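Side-chain contact in periplasmic binding protein component of an ABC type zinc uptake transporter (PDB 1PQ4), which probably captures zinc in the periplasm and hands it to an ABC transporter for uptake into the cell: residues N33-P36 / H37-E40. Residues are numbered along the deposited sequence; the frame is centred on the assembly and turned at random.
Sequences NNDP and HTYE. With ZN (zinc ion), chain C.
The imidazole of H37 has P36 over one face and a D35 carboxylate oxygen at its edge. P36 CG lies 4.3 Å from the ring centroid in a CH-pi contact, offset toward the rim. D35 OD1 sits near the ring plane, 3.2 Å from H37 CD2. The carboxylate and ring planes are 57° apart. The Y39 ring has N34 OD1 at its edge, 3.6 Å from CD1.

D35 ties the turn together. With CG anti to the backbone N (chi1 161°), its carboxylate reaches forward along the chain. OD1 accepts a hydrogen bond from H37 N at 2.8 Å, bent to 135°, and the donor sits above the carboxylate plane. OD2 lies 3.2 Å from T38 OG1, at most a weak bond. Two weak backbone bonds close the turn, T38 N to D35 O and Y39 N to P36 O. Water 1 also donates to D35 O. If D35 were an alanine, H37 N would probably lose its acceptor, and the ring edge near CD2 its polar neighbour, leaving zinc and P36 to hold the imidazole.

H37 NE2 binds the zinc ion at 1.9 Å. H133 and H197 are the other protein ligands, and water 2 also coordinates zinc, at 2.3 Å. The turn thus brings one of the three histidines to the zinc site. Y39 OH hydrogen-bonds to K42, just before helix 43-48, and to Q45 within it. P36 packs on F62 and D35 on F247. The whole turn belongs to the loop that leads from strand 24-28, an outer strand of the four-stranded parallel sheet, into helix 43-48.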
ATOM      1  N   ASN A  33       0.306  -5.626 -11.088  1.00 20.72           N
ATOM      2  CA  ASN A  33       1.626  -5.414 -11.660  1.00 25.59           C
ATOM      3  C   ASN A  33       1.812  -4.048 -12.310  1.00 25.81           C
ATOM      4  O   ASN A  33       2.817  -3.830 -12.958  1.00 26.29           O
ATOM      5  CB  ASN A  33       1.981  -6.542 -12.668  1.00 28.40           C
ATOM      6  CG  ASN A  33       1.150  -6.490 -13.921  1.00 35.01           C
ATOM      7  OD1 ASN A  33       0.232  -5.677 -14.042  1.00 41.04           O
ATOM      8  ND2 ASN A  33       1.463  -7.367 -14.874  1.00 44.83           N
ATOM      9  N   ASN A  34       0.856  -3.125 -12.151  1.00 21.22           N
ATOM     10  CA  ASN A  34       0.992  -1.791 -12.738  1.00 18.56           C
ATOM     11  C   ASN A  34       1.362  -0.722 -11.685  1.00 20.26           C
ATOM     12  O   ASN A  34       1.027  -0.868 -10.503  1.00 20.01           O
ATOM     13  CB  ASN A  34      -0.340  -1.343 -13.343  1.00 24.70           C
ATOM     14  CG  ASN A  34      -0.669  -2.036 -14.660  1.00 30.67           C
ATOM     15  OD1 ASN A  34      -1.161  -1.402 -15.577  1.00 36.91           O
ATOM     16  ND2 ASN A  34      -0.411  -3.328 -14.747  1.00 32.35           N
ATOM     17  N   ASP A  35       2.017   0.355 -12.118  1.00 20.91           N
ATOM     18  CA  ASP A  35       2.336   1.475 -11.239  1.00 21.46           C
ATOM     19  C   ASP A  35       0.986   2.200 -11.084  1.00 23.12           C
ATOM     20  O   ASP A  35       0.460   2.766 -12.049  1.00 22.21           O
ATOM     21  CB  ASP A  35       3.389   2.377 -11.899  1.00 20.09           C
ATOM     22  CG  ASP A  35       3.452   3.784 -11.278  1.00 25.99           C
ATOM     23  OD1 ASP A  35       2.934   4.002 -10.150  1.00 26.00           O
ATOM     24  OD2 ASP A  35       4.035   4.679 -11.920  1.00 28.44           O
ATOM     25  N   PRO A  36       0.413   2.212  -9.851  1.00 25.11           N
ATOM     26  CA  PRO A  36      -0.875   2.860  -9.605  1.00 23.84           C
ATOM     27  C   PRO A  36      -0.846   4.363  -9.812  1.00 22.39           C
ATOM     28  O   PRO A  36      -1.854   4.966 -10.155  1.00 23.05           O
ATOM     29  CB  PRO A  36      -1.187   2.485  -8.142  1.00 22.43           C
ATOM     30  CG  PRO A  36       0.164   2.426  -7.520  1.00 20.58           C
ATOM     31  CD  PRO A  36       1.028   1.763  -8.578  1.00 22.79           C
ATOM     32  N   HIS A  37       0.315   4.965  -9.604  1.00 18.07           N
ATOM     33  CA  HIS A  37       0.442   6.398  -9.777  1.00 21.73           C
ATOM     34  C   HIS A  37       0.295   6.932 -11.212  1.00 23.58           C
ATOM     35  O   HIS A  37       0.090   8.118 -11.403  1.00 25.17           O
ATOM     36  CB  HIS A  37       1.778   6.850  -9.212  1.00 21.92           C
ATOM     37  CG  HIS A  37       2.002   6.418  -7.793  1.00 22.27           C
ATOM     38  ND1 HIS A  37       1.401   7.037  -6.722  1.00 19.40           N
ATOM     39  CD2 HIS A  37       2.764   5.422  -7.277  1.00 20.18           C
ATOM     40  CE1 HIS A  37       1.786   6.446  -5.600  1.00 25.88           C
ATOM     41  NE2 HIS A  37       2.615   5.463  -5.911  1.00 19.53           N
ATOM     42  N   THR A  38       0.444   6.083 -12.209  1.00 24.19           N
ATOM     43  CA  THR A  38       0.309   6.535 -13.580  1.00 25.58           C
ATOM     44  C   THR A  38      -0.766   5.714 -14.286  1.00 29.06           C
ATOM     45  O   THR A  38      -0.917   5.798 -15.498  1.00 27.65           O
ATOM     46  CB  THR A  38       1.634   6.386 -14.371  1.00 26.27           C
ATOM     47  OG1 THR A  38       2.033   5.011 -14.401  1.00 26.45           O
ATOM     48  CG2 THR A  38       2.726   7.223 -13.748  1.00 24.71           C
ATOM     49  N   TYR A  39      -1.521   4.919 -13.532  1.00 26.76           N
ATOM     50  CA  TYR A  39      -2.566   4.108 -14.140  1.00 22.86           C
ATOM     51  C   TYR A  39      -3.747   4.936 -14.646  1.00 24.10           C
ATOM     52  O   TYR A  39      -4.162   5.915 -14.024  1.00 23.70           O
ATOM     53  CB  TYR A  39      -3.130   3.106 -13.137  1.00 25.17           C
ATOM     54  CG  TYR A  39      -4.069   2.112 -13.769  1.00 19.85           C
ATOM     55  CD1 TYR A  39      -3.584   1.152 -14.651  1.00 22.64           C
ATOM     56  CD2 TYR A  39      -5.429   2.145 -13.511  1.00 24.35           C
ATOM     57  CE1 TYR A  39      -4.437   0.244 -15.261  1.00 24.29           C
ATOM     58  CE2 TYR A  39      -6.297   1.242 -14.122  1.00 19.55           C
ATOM     59  CZ  TYR A  39      -5.787   0.297 -14.989  1.00 24.20           C
ATOM     60  OH  TYR A  39      -6.620  -0.608 -15.587  1.00 22.81           O
ATOM     61  N   GLU A  40      -4.293   4.541 -15.784  1.00 25.31           N
ATOM     62  CA  GLU A  40      -5.476   5.221 -16.274  1.00 31.49           C
ATOM     63  C   GLU A  40      -6.505   4.115 -16.508  1.00 28.86           C
ATOM     64  O   GLU A  40      -6.238   3.140 -17.211  1.00 29.45           O
ATOM     65  CB  GLU A  40      -5.210   6.015 -17.554  1.00 35.34           C
ATOM     66  CG  GLU A  40      -6.254   7.134 -17.681  1.00 51.84           C
ATOM     67  CD  GLU A  40      -5.981   8.127 -18.796  1.00 62.32           C
ATOM     68  OE1 GLU A  40      -5.919   7.701 -19.980  1.00 64.05           O
ATOM     69  OE2 GLU A  40      -5.841   9.337 -18.481  1.00 66.30           O
TER
HETATM   70 ZN    ZN C1002       3.511   4.201  -4.745  1.00 16.54          ZN
HETATM   71  O   HOH W   1       0.487   2.135 -14.609  1.00 32.00           O
HETATM   72  O   HOH W   2       2.775   2.044  -4.701  1.00  6.20           O